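Local coordinates for protein phytase (Citrobacter braakii, PDB 3ZHC) that belongs to branch 2 of the histidine phosphatase superfamily, pairing a mixed beta sheet flanked by helices with a largely helical portion, at residues L378-R382 against D383-L387. The protein carries 2 engineered substitutions. Numbering follows the deposited sequence.
Sequences LRDMR and DIQPL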
loop_
_atom_site.group_PDB
_atom_site.type_symbol
_atom_site.label_atom_id
_atom_site.label_comp_id
_atom_site.label_asym_id
_atom_site.label_seq_id
_atom_site.Cartn_x
_atom_site.Cartn_y
_atom_site.Cartn_z
ATOM N N LEU B 378 1.828 16.144 -4.727
ATOM C CA LEU B 378 1.175 17.167 -3.892
ATOM C C LEU B 378 2.122 18.368 -3.657
ATOM O O LEU B 378 1.693 19.511 -3.635
ATOM C CB LEU B 378 0.682 16.543 -2.565
ATOM C CG LEU B 378 -0.180 17.377 -1.602
ATOM C CD1 LEU B 378 -1.379 18.002 -2.317
ATOM C CD2 LEU B 378 -0.635 16.523 -0.421
ATOM N N ARG B 379 3.407 18.065 -3.490
ATOM C CA ARG B 379 4.480 19.062 -3.385
ATOM C C ARG B 379 4.535 19.928 -4.652
ATOM O O ARG B 379 4.620 21.162 -4.564
ATOM C CB ARG B 379 5.818 18.343 -3.190
ATOM C CG ARG B 379 7.026 19.199 -2.798
ATOM C CD ARG B 379 6.995 19.614 -1.336
ATOM N NE ARG B 379 6.365 20.926 -1.108
ATOM C CZ ARG B 379 6.000 21.398 0.090
ATOM N NH1 ARG B 379 6.177 20.675 1.226
ATOM N NH2 ARG B 379 5.447 22.604 0.170
ATOM N N ASP B 380 4.477 19.274 -5.829
ATOM C CA ASP B 380 4.501 19.999 -7.131
ATOM C C ASP B 380 3.230 20.844 -7.377
ATOM O O ASP B 380 3.273 21.792 -8.153
ATOM C CB ASP B 380 4.758 19.034 -8.322
ATOM C CG ASP B 380 6.248 18.552 -8.420
ATOM O OD1 ASP B 380 7.083 18.853 -7.520
ATOM O OD2 ASP B 380 6.575 17.864 -9.417
ATOM N N MET B 381 2.115 20.490 -6.725
ATOM C CA MET B 381 0.897 21.304 -6.766
ATOM C C MET B 381 1.112 22.499 -5.865
ATOM O O MET B 381 0.957 23.636 -6.294
ATOM C CB MET B 381 -0.320 20.515 -6.314
ATOM C CG MET B 381 -0.702 19.403 -7.282
ATOM S SD MET B 381 -2.016 18.364 -6.692
ATOM C CE MET B 381 -2.236 17.263 -8.108
ATOM N N ARG B 382 1.477 22.210 -4.612
ATOM C CA ARG B 382 1.772 23.212 -3.574
ATOM C C ARG B 382 2.724 24.299 -4.053
ATOM O O ARG B 382 2.455 25.471 -3.848
ATOM C CB ARG B 382 2.381 22.513 -2.335
ATOM C CG ARG B 382 2.633 23.393 -1.083
ATOM C CD ARG B 382 1.368 23.929 -0.555
ATOM N NE ARG B 382 1.481 24.537 0.782
ATOM C CZ ARG B 382 0.433 24.958 1.507
ATOM N NH1 ARG B 382 -0.823 24.839 1.038
ATOM N NH2 ARG B 382 0.629 25.501 2.710
ATOM N N ASP B 383 3.817 23.896 -4.694
ATOM C CA ASP B 383 4.840 24.825 -5.211
ATOM C C ASP B 383 4.572 25.361 -6.624
ATOM O O ASP B 383 5.250 26.292 -7.055
ATOM C CB ASP B 383 6.212 24.129 -5.244
ATOM C CG ASP B 383 6.670 23.638 -3.887
ATOM O OD1 ASP B 383 6.308 24.218 -2.855
ATOM O OD2 ASP B 383 7.416 22.649 -3.866
ATOM N N ILE B 384 3.585 24.772 -7.334
ATOM C CA ILE B 384 3.315 25.053 -8.776
ATOM C C ILE B 384 4.644 24.893 -9.537
ATOM O O ILE B 384 5.128 25.820 -10.212
ATOM C CB ILE B 384 2.640 26.432 -9.044
ATOM C CG1 ILE B 384 1.427 26.633 -8.149
ATOM C CG2 ILE B 384 2.225 26.546 -10.527
ATOM C CD1 ILE B 384 0.737 27.980 -8.352
ATOM N N GLN B 385 5.220 23.699 -9.385
ATOM C CA GLN B 385 6.479 23.336 -9.981
ATOM C C GLN B 385 6.387 23.424 -11.509
ATOM O O GLN B 385 5.529 22.760 -12.097
ATOM C CB GLN B 385 6.880 21.906 -9.541
ATOM C CG GLN B 385 8.142 21.306 -10.234
ATOM C CD GLN B 385 9.380 22.133 -10.028
ATOM O OE1 GLN B 385 9.716 22.495 -8.898
ATOM N NE2 GLN B 385 10.078 22.438 -11.118
ATOM N N PRO B 386 7.265 24.260 -12.162
ATOM C CA PRO B 386 7.246 24.284 -13.639
ATOM C C PRO B 386 7.643 22.914 -14.211
ATOM O O PRO B 386 8.677 22.372 -13.821
ATOM C CB PRO B 386 8.276 25.369 -14.003
ATOM C CG PRO B 386 9.111 25.565 -12.766
ATOM C CD PRO B 386 8.236 25.233 -11.606
ATOM N N LEU B 387 6.816 22.367 -15.112
ATOM C CA LEU B 387 7.061 21.027 -15.691
ATOM C C LEU B 387 7.703 21.103 -17.082
ATOM O O LEU B 387 7.366 21.975 -17.885
ATOM C CB LEU B 387 5.760 20.211 -15.757
ATOM C CG LEU B 387 5.034 19.919 -14.435
ATOM C CD1 LEU B 387 3.728 19.157 -14.707
ATOM C CD2 LEU B 387 5.914 19.146 -13.483
HETATM O O HOH W 1 3.308 21.287 -11.061
#
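Asp380 O is gripped twice at the end of helix 378-382: Gln385 N donates to Asp380 O at 3.0 Å, in the carbonyl plane and on a lone pair, and a water that also donates to Gln385 O is the second donor. Ile384, with positive phi, ends the helix and turns the chain off its side, and its N bonds Met381 O from above the carbonyl plane. Together these form a Schellman motif. Within the same turn Asp383 N keeps the helical bond to Arg379 O at 2.9 Å. The Asp383 carboxylate lies at the edge of the Arg379 guanidinium, the two planes 16° apart, in a salt bridge whose hydrogen bond, Arg379 NE to Asp383 OD2 at 3.4 Å, is weak; bends at chi2 (76°) and chi3 (-93°) bring the arginine's end to it. Asp380 and Gln385 run side by side, Asp380 CG resting 3.6 Å from Gln385 CB, while Gln385 NE2 turns away to Pro386 O. The arm of Arg382 instead leaves the turn for Met250 O and Glu246 O, and Arg72, on helix 71-90, donates to Arg382 O. Backbone amides, water and Arg72 thus take up carbonyls at the helix end, whereas the long, exposed Arg379-Asp383 pair probably adds only modest electrostatic stabilisation.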